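Local atomic coordinates of glycerol-3-phosphate dehydrogenase [NAD(P)+] (Coxiella burnetii, PDB entry 3K96), a protein that probably catalyses the NAD(P)H-dependent reduction of dihydroxyacetone phosphate to sn-glycerol 3-phosphate, the key precursor for phospholipid synthesis. Residues V107-F112 against A304-Y309; V215-A220 against S279-F284. One frame throughout, in Å; residues are numbered along the deposited sequence.

Contact 1. Residues V107-F112 against A304-Y309; sequences VPSFAF and AIEGLY
Ala-304 meets Phe-110 from the C-terminal domain, its CB 3.8 Å from CZ at the far end of the ring. Ile-305 offers its backbone, with O 3.7 Å from Phe-110 CE2, while its side chain packs on Arg-280 and Asn-281. Glu-306 carries the polar part. Its CG meets the rim atoms CD2 and CE2 of Phe-110 obliquely (CG to CE2 3.8 Å), and the extended chain beyond carries the carboxylate to Ser-109, its plane at 88° to the Phe-110 ring. OE2 accepts a nearly straight bond from Ser-109 N (2.7 Å, 168° at the hydrogen), which reaches it on the anti side, somewhat out of the carboxylate plane; Ser-109 OG also lies near OE2. Tyr-309, with CG anti to its own backbone N (chi1 -172°), presents one ring face to CA and CB of Phe-110. CB of Phe-110 sits 3.4 Å from the Tyr-309 centroid, a CH-pi contact over the middle of the face, and the two rings form a T-shaped pair with the Phe-110 edge toward Tyr-309. Glu-306 is predicted to bind NADPH; the bond from Ser-109 N would probably fix the direction of its carboxylate, while the aromatic pair adds an apolar join between the two domains.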
ATOM      1  N   VAL A 107      -0.325 -17.970  18.431  1.00 31.11           N
ATOM      2  CA  VAL A 107      -0.329 -19.204  17.671  1.00 29.36           C
ATOM      3  C   VAL A 107      -1.096 -18.972  16.347  1.00 29.39           C
ATOM      4  O   VAL A 107      -1.769 -17.957  16.177  1.00 29.28           O
ATOM      5  CB  VAL A 107      -0.964 -20.327  18.491  1.00 29.45           C
ATOM      6  CG1 VAL A 107      -0.167 -20.545  19.783  1.00 28.59           C
ATOM      7  CG2 VAL A 107      -2.413 -20.021  18.820  1.00 27.15           C
ATOM      8  N   PRO A 108      -0.978 -19.889  15.396  1.00 29.08           N
ATOM      9  CA  PRO A 108      -1.758 -19.663  14.190  1.00 29.94           C
ATOM     10  C   PRO A 108      -3.270 -19.656  14.472  1.00 29.56           C
ATOM     11  O   PRO A 108      -3.730 -20.253  15.451  1.00 29.05           O
ATOM     12  CB  PRO A 108      -1.385 -20.855  13.301  1.00 29.65           C
ATOM     13  CG  PRO A 108      -0.042 -21.255  13.754  1.00 29.45           C
ATOM     14  CD  PRO A 108      -0.089 -21.050  15.266  1.00 30.44           C
ATOM     15  N   SER A 109      -4.039 -19.007  13.605  1.00 28.37           N
ATOM     16  CA  SER A 109      -5.477 -18.927  13.792  1.00 28.27           C
ATOM     17  C   SER A 109      -6.152 -20.303  13.860  1.00 29.16           C
ATOM     18  O   SER A 109      -7.125 -20.489  14.606  1.00 29.47           O
ATOM     19  CB  SER A 109      -6.107 -18.049  12.703  1.00 28.82           C
ATOM     20  OG  SER A 109      -5.771 -18.505  11.415  1.00 29.47           O
ATOM     21  N   PHE A 110      -5.615 -21.275  13.128  1.00 28.81           N
ATOM     22  CA  PHE A 110      -6.179 -22.610  13.138  1.00 28.91           C
ATOM     23  C   PHE A 110      -5.880 -23.364  14.425  1.00 29.50           C
ATOM     24  O   PHE A 110      -6.409 -24.435  14.614  1.00 30.25           O
ATOM     25  CB  PHE A 110      -5.746 -23.441  11.900  1.00 30.55           C
ATOM     26  CG  PHE A 110      -4.245 -23.483  11.660  1.00 31.20           C
ATOM     27  CD1 PHE A 110      -3.420 -24.337  12.399  1.00 34.52           C
ATOM     28  CD2 PHE A 110      -3.665 -22.701  10.663  1.00 32.56           C
ATOM     29  CE1 PHE A 110      -2.037 -24.395  12.153  1.00 31.73           C
ATOM     30  CE2 PHE A 110      -2.304 -22.754  10.411  1.00 30.44           C
ATOM     31  CZ  PHE A 110      -1.477 -23.593  11.173  1.00 32.34           C
ATOM     32  N   ALA A 111      -5.021 -22.828  15.291  1.00 29.47           N
ATOM     33  CA  ALA A 111      -4.748 -23.474  16.586  1.00 28.31           C
ATOM     34  C   ALA A 111      -5.290 -22.668  17.780  1.00 28.48           C
ATOM     35  O   ALA A 111      -5.210 -23.107  18.930  1.00 28.67           O
ATOM     36  CB  ALA A 111      -3.255 -23.695  16.753  1.00 28.68           C
ATOM     37  N   PHE A 112      -5.867 -21.505  17.514  1.00 28.58           N
ATOM     38  CA  PHE A 112      -6.342 -20.625  18.583  1.00 28.15           C
ATOM     39  C   PHE A 112      -7.384 -21.314  19.449  1.00 29.41           C
ATOM     40  O   PHE A 112      -7.260 -21.336  20.694  1.00 28.95           O
ATOM     41  CB  PHE A 112      -6.897 -19.330  17.969  1.00 28.66           C
ATOM     42  CG  PHE A 112      -7.041 -18.201  18.948  1.00 29.19           C
ATOM     43  CD1 PHE A 112      -5.968 -17.367  19.215  1.00 27.14           C
ATOM     44  CD2 PHE A 112      -8.255 -17.961  19.582  1.00 27.10           C
ATOM     45  CE1 PHE A 112      -6.082 -16.310  20.093  1.00 28.22           C
ATOM     46  CE2 PHE A 112      -8.378 -16.912  20.470  1.00 29.65           C
ATOM     47  CZ  PHE A 112      -7.285 -16.076  20.725  1.00 26.40           C
ATOM     48  N   ALA A 304       3.228 -25.013   7.774  1.00 40.60           N
ATOM     49  CA  ALA A 304       1.841 -24.630   7.556  1.00 39.54           C
ATOM     50  C   ALA A 304       1.689 -23.136   7.346  1.00 38.04           C
ATOM     51  O   ALA A 304       2.378 -22.341   7.996  1.00 38.07           O
ATOM     52  CB  ALA A 304       1.012 -25.046   8.766  1.00 39.35           C
ATOM     53  N   ILE A 305       0.809 -22.754   6.429  1.00 36.54           N
ATOM     54  CA  ILE A 305       0.517 -21.341   6.227  1.00 37.30           C
ATOM     55  C   ILE A 305      -0.922 -21.107   6.666  1.00 36.55           C
ATOM     56  O   ILE A 305      -1.693 -22.042   6.809  1.00 37.57           O
ATOM     57  CB  ILE A 305       0.769 -20.820   4.786  1.00 36.67           C
ATOM     58  CG1 ILE A 305      -0.160 -21.478   3.769  1.00 35.50           C
ATOM     59  CG2 ILE A 305       2.231 -20.992   4.392  1.00 37.57           C
ATOM     60  CD1 ILE A 305      -0.031 -20.825   2.379  1.00 32.91           C
ATOM     61  N   GLU A 306      -1.282 -19.862   6.896  1.00 36.54           N
ATOM     62  CA  GLU A 306      -2.618 -19.576   7.396  1.00 35.92           C
ATOM     63  C   GLU A 306      -3.595 -19.085   6.378  1.00 33.76           C
ATOM     64  O   GLU A 306      -4.785 -19.150   6.612  1.00 31.43           O
ATOM     65  CB  GLU A 306      -2.546 -18.521   8.481  1.00 37.65           C
ATOM     66  CG  GLU A 306      -2.260 -19.023   9.840  1.00 41.54           C
ATOM     67  CD  GLU A 306      -1.966 -17.866  10.753  1.00 44.31           C
ATOM     68  OE1 GLU A 306      -0.932 -17.216  10.498  1.00 48.99           O
ATOM     69  OE2 GLU A 306      -2.748 -17.603  11.699  1.00 40.09           O
ATOM     70  N   GLY A 307      -3.107 -18.608   5.240  1.00 32.26           N
ATOM     71  CA  GLY A 307      -3.981 -18.012   4.236  1.00 30.92           C
ATOM     72  C   GLY A 307      -5.127 -18.855   3.736  1.00 30.36           C
ATOM     73  O   GLY A 307      -6.218 -18.328   3.496  1.00 30.37           O
ATOM     74  N   LEU A 308      -4.896 -20.145   3.528  1.00 31.15           N
ATOM     75  CA  LEU A 308      -5.981 -21.021   3.038  1.00 32.81           C
ATOM     76  C   LEU A 308      -7.068 -21.135   4.123  1.00 32.06           C
ATOM     77  O   LEU A 308      -8.248 -20.991   3.848  1.00 32.79           O
ATOM     78  CB  LEU A 308      -5.487 -22.414   2.630  1.00 32.87           C
ATOM     79  CG  LEU A 308      -4.547 -22.517   1.431  1.00 35.13           C
ATOM     80  CD1 LEU A 308      -3.189 -21.966   1.801  1.00 37.05           C
ATOM     81  CD2 LEU A 308      -4.410 -23.962   1.016  1.00 32.68           C
ATOM     82  N   TYR A 309      -6.643 -21.389   5.353  1.00 32.39           N
ATOM     83  CA  TYR A 309      -7.562 -21.449   6.483  1.00 32.05           C
ATOM     84  C   TYR A 309      -8.288 -20.116   6.624  1.00 30.81           C
ATOM     85  O   TYR A 309      -9.508 -20.102   6.765  1.00 33.00           O
ATOM     86  CB  TYR A 309      -6.790 -21.780   7.757  1.00 32.58           C
ATOM     87  CG  TYR A 309      -7.640 -22.046   8.960  1.00 33.49           C
ATOM     88  CD1 TYR A 309      -8.272 -23.280   9.132  1.00 36.51           C
ATOM     89  CD2 TYR A 309      -7.751 -21.104   9.970  1.00 36.76           C
ATOM     90  CE1 TYR A 309      -9.041 -23.539  10.276  1.00 39.00           C
ATOM     91  CE2 TYR A 309      -8.507 -21.350  11.109  1.00 38.06           C
ATOM     92  CZ  TYR A 309      -9.151 -22.560  11.259  1.00 39.04           C
ATOM     93  OH  TYR A 309      -9.892 -22.788  12.401  1.00 41.23           O
TER

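Contact 2. Residues V215-A220 against S279-F284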
ATOM      1  N   VAL A 215      -8.277 -10.749   7.054  1.00 29.07           N
ATOM      2  CA  VAL A 215      -8.414 -10.704   5.598  1.00 29.89           C
ATOM      3  C   VAL A 215      -7.096 -10.462   4.838  1.00 30.72           C
ATOM      4  O   VAL A 215      -6.969 -10.863   3.700  1.00 30.72           O
ATOM      5  CB  VAL A 215      -9.402  -9.615   5.210  1.00 29.54           C
ATOM      6  CG1 VAL A 215      -9.528  -9.502   3.687  1.00 30.58           C
ATOM      7  CG2 VAL A 215     -10.765  -9.917   5.822  1.00 31.45           C
ATOM      8  N   LYS A 216      -6.097  -9.852   5.476  1.00 30.90           N
ATOM      9  CA  LYS A 216      -4.887  -9.480   4.750  1.00 30.05           C
ATOM     10  C   LYS A 216      -4.138 -10.625   4.063  1.00 30.35           C
ATOM     11  O   LYS A 216      -3.600 -10.422   2.982  1.00 28.45           O
ATOM     12  CB  LYS A 216      -3.905  -8.738   5.633  1.00 31.39           C
ATOM     13  CG  LYS A 216      -3.392  -9.575   6.769  1.00 31.66           C
ATOM     14  CD  LYS A 216      -1.946  -9.389   6.893  1.00 35.01           C
ATOM     15  CE  LYS A 216      -1.353 -10.348   7.888  1.00 35.78           C
ATOM     16  NZ  LYS A 216       0.095 -10.501   7.534  1.00 37.12           N
ATOM     17  N   ASN A 217      -4.090 -11.809   4.677  1.00 29.80           N
ATOM     18  CA  ASN A 217      -3.379 -12.937   4.077  1.00 30.71           C
ATOM     19  C   ASN A 217      -4.094 -13.532   2.880  1.00 30.22           C
ATOM     20  O   ASN A 217      -3.470 -14.140   2.034  1.00 29.91           O
ATOM     21  CB  ASN A 217      -3.119 -14.029   5.088  1.00 31.86           C
ATOM     22  CG  ASN A 217      -2.048 -13.655   6.082  1.00 34.97           C
ATOM     23  OD1 ASN A 217      -1.147 -12.852   5.796  1.00 39.12           O
ATOM     24  ND2 ASN A 217      -2.112 -14.266   7.246  1.00 38.74           N
ATOM     25  N   ILE A 218      -5.407 -13.380   2.849  1.00 29.41           N
ATOM     26  CA  ILE A 218      -6.212 -13.801   1.728  1.00 29.20           C
ATOM     27  C   ILE A 218      -5.823 -12.894   0.543  1.00 30.43           C
ATOM     28  O   ILE A 218      -5.619 -13.353  -0.591  1.00 30.39           O
ATOM     29  CB  ILE A 218      -7.717 -13.581   2.013  1.00 29.14           C
ATOM     30  CG1 ILE A 218      -8.181 -14.383   3.260  1.00 28.54           C
ATOM     31  CG2 ILE A 218      -8.533 -13.939   0.771  1.00 25.49           C
ATOM     32  CD1 ILE A 218      -9.616 -14.031   3.727  1.00 25.03           C
ATOM     33  N   LEU A 219      -5.704 -11.602   0.817  1.00 29.85           N
ATOM     34  CA  LEU A 219      -5.323 -10.637  -0.230  1.00 30.17           C
ATOM     35  C   LEU A 219      -3.872 -10.867  -0.671  1.00 30.37           C
ATOM     36  O   LEU A 219      -3.540 -10.674  -1.841  1.00 31.07           O
ATOM     37  CB  LEU A 219      -5.571  -9.204   0.227  1.00 28.93           C
ATOM     38  CG  LEU A 219      -7.037  -8.970   0.639  1.00 30.72           C
ATOM     39  CD1 LEU A 219      -7.288  -7.531   1.120  1.00 28.06           C
ATOM     40  CD2 LEU A 219      -7.989  -9.319  -0.495  1.00 32.62           C
ATOM     41  N   ALA A 220      -3.027 -11.312   0.255  1.00 29.70           N
ATOM     42  CA  ALA A 220      -1.639 -11.631  -0.060  1.00 30.32           C
ATOM     43  C   ALA A 220      -1.587 -12.790  -1.050  1.00 29.17           C
ATOM     44  O   ALA A 220      -0.763 -12.805  -1.949  1.00 29.67           O
ATOM     45  CB  ALA A 220      -0.866 -11.976   1.225  1.00 29.85           C
ATOM     46  N   SER A 279       6.664 -12.910   2.978  1.00 40.75           N
ATOM     47  CA  SER A 279       5.311 -13.364   3.205  1.00 38.69           C
ATOM     48  C   SER A 279       5.108 -14.740   2.589  1.00 36.86           C
ATOM     49  O   SER A 279       5.100 -14.870   1.357  1.00 35.34           O
ATOM     50  CB  SER A 279       4.331 -12.359   2.572  1.00 39.00           C
ATOM     51  OG  SER A 279       2.979 -12.801   2.651  1.00 40.86           O
ATOM     52  N   ARG A 280       4.935 -15.747   3.436  0.60 35.17           N
ATOM     53  CA  ARG A 280       4.706 -17.110   2.985  0.60 35.07           C
ATOM     54  C   ARG A 280       3.381 -17.275   2.242  0.60 33.67           C
ATOM     55  O   ARG A 280       3.244 -18.158   1.398  0.60 32.37           O
ATOM     56  CB  ARG A 280       4.750 -18.053   4.181  0.60 35.66           C
ATOM     57  CG  ARG A 280       6.120 -18.043   4.838  0.60 38.42           C
ATOM     58  CD  ARG A 280       6.171 -18.735   6.162  0.60 40.88           C
ATOM     59  NE  ARG A 280       7.540 -18.705   6.658  0.60 43.62           N
ATOM     60  CZ  ARG A 280       8.459 -19.619   6.373  0.60 45.14           C
ATOM     61  NH1 ARG A 280       8.163 -20.660   5.606  0.60 44.64           N
ATOM     62  NH2 ARG A 280       9.676 -19.500   6.878  0.60 48.68           N
ATOM     63  N   ASN A 281       2.401 -16.445   2.586  1.00 32.71           N
ATOM     64  CA  ASN A 281       1.095 -16.502   1.942  1.00 31.49           C
ATOM     65  C   ASN A 281       1.224 -15.931   0.540  1.00 31.16           C
ATOM     66  O   ASN A 281       0.612 -16.422  -0.389  1.00 30.30           O
ATOM     67  CB  ASN A 281       0.052 -15.787   2.768  1.00 30.23           C
ATOM     68  CG  ASN A 281      -0.265 -16.522   4.032  1.00 31.26           C
ATOM     69  OD1 ASN A 281      -0.772 -17.637   3.991  1.00 31.01           O
ATOM     70  ND2 ASN A 281       0.035 -15.914   5.164  1.00 27.64           N
ATOM     71  N   ARG A 282       2.081 -14.925   0.398  1.00 31.39           N
ATOM     72  CA  ARG A 282       2.352 -14.354  -0.904  1.00 32.36           C
ATOM     73  C   ARG A 282       3.167 -15.344  -1.784  1.00 30.69           C
ATOM     74  O   ARG A 282       2.929 -15.467  -2.984  1.00 29.08           O
ATOM     75  CB  ARG A 282       3.072 -13.014  -0.735  1.00 33.41           C
ATOM     76  CG  ARG A 282       3.547 -12.431  -2.039  1.00 36.03           C
ATOM     77  CD  ARG A 282       4.139 -11.020  -1.869  1.00 39.35           C
ATOM     78  NE  ARG A 282       5.051 -10.796  -2.965  1.00 39.86           N
ATOM     79  CZ  ARG A 282       4.663 -10.546  -4.197  1.00 41.37           C
ATOM     80  NH1 ARG A 282       3.361 -10.461  -4.475  1.00 45.49           N
ATOM     81  NH2 ARG A 282       5.576 -10.389  -5.153  1.00 41.37           N
ATOM     82  N   ARG A 283       4.105 -16.066  -1.184  1.00 28.99           N
ATOM     83  CA  ARG A 283       4.917 -17.003  -1.958  1.00 29.65           C
ATOM     84  C   ARG A 283       4.047 -18.181  -2.411  1.00 30.00           C
ATOM     85  O   ARG A 283       4.219 -18.705  -3.521  1.00 29.08           O
ATOM     86  CB  ARG A 283       6.148 -17.445  -1.194  1.00 29.84           C
ATOM     87  CG  ARG A 283       7.092 -16.267  -0.854  1.00 32.51           C
ATOM     88  CD  ARG A 283       8.558 -16.722  -0.583  1.00 32.42           C
ATOM     89  NE  ARG A 283       8.665 -17.760   0.435  1.00 33.43           N
ATOM     90  CZ  ARG A 283       8.794 -17.527   1.737  1.00 42.65           C
ATOM     91  NH1 ARG A 283       8.826 -16.277   2.198  1.00 47.41           N
ATOM     92  NH2 ARG A 283       8.883 -18.538   2.585  1.00 42.32           N
ATOM     93  N   PHE A 284       3.097 -18.559  -1.555  1.00 27.28           N
ATOM     94  CA  PHE A 284       2.142 -19.574  -1.910  1.00 27.27           C
ATOM     95  C   PHE A 284       1.369 -19.082  -3.137  1.00 26.39           C
ATOM     96  O   PHE A 284       1.226 -19.808  -4.096  1.00 27.31           O
ATOM     97  CB  PHE A 284       1.170 -19.865  -0.753  1.00 25.82           C
ATOM     98  CG  PHE A 284      -0.006 -20.747  -1.135  1.00 26.93           C
ATOM     99  CD1 PHE A 284       0.152 -22.115  -1.308  1.00 30.23           C
ATOM    100  CD2 PHE A 284      -1.272 -20.211  -1.286  1.00 26.85           C
ATOM    101  CE1 PHE A 284      -0.942 -22.924  -1.638  1.00 26.80           C
ATOM    102  CE2 PHE A 284      -2.358 -21.011  -1.624  1.00 26.11           C
ATOM    103  CZ  PHE A 284      -2.189 -22.367  -1.782  1.00 26.70           C
TER
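Asn-281 and Ala-220 meet in the all-helical C-terminal domain, where helix 280-290 packs beside helix 206-228, the short segments running roughly parallel (33°) with axes 8.4 Å apart. Asn-281, Ala-220 and Asn-217 bury the most surface here, and no hydrogen bond crosses between the segments. The CB atoms of Ala-220 and Asn-281 face each other at 4.2 Å. With only a methyl group at Ala-220 the backbones are close: its O lies 3.6 Å from Arg-282 CA. Asn-217, about a turn before Ala-220, brings its amide against that of the same Asn-281, at an angle of 34° between planes. Asn-281 ND2 comes to 3.2 Å from Asn-217 CG, but its angle to OD1 is poor, so the amides pack without bonding to each other. Their polar ends have other partners: Asn-281 OD1 is bonded to Gly-307 N, and Asn-217 OD1 receives a weak bond from Lys-216 NZ, which also bonds Thr-273. Lys-216 is the predicted proton acceptor, and Ser-279, Arg-280 and Asn-281 are predicted to bind the substrate, Arg-280 also NADPH, so the packed helices carry residues of the predicted active site. Arg-282 leads away to a salt bridge with Asp-227. Ser-279, its OG swung beside its carbonyl carbon (chi1 175°), is the N-cap of helix 280-290, OG accepting from Arg-282 N at 3.2 Å.

In the fold
The centres of the two contacts lie 12 Å apart, and contact 2 is nested in sequence within the loop closed by contact 1. Contact 1 joins the Rossmann-type N-terminal domain, at the helix following strand 102-105, to the start of helix 307-320 in the helical C-terminal domain; contact 2 lies wholly within the latter. They touch directly: Asn-281 OD1 is 2.8 Å from Gly-307 N, a probable hydrogen bond, and Ile-305 and Leu-308 pack on Phe-284. Thus residues 304-309, which include Glu-306, predicted to bind NADPH, rest on the helix bearing predicted substrate ligands, consistent with cofactor and substrate meeting at the domain interface.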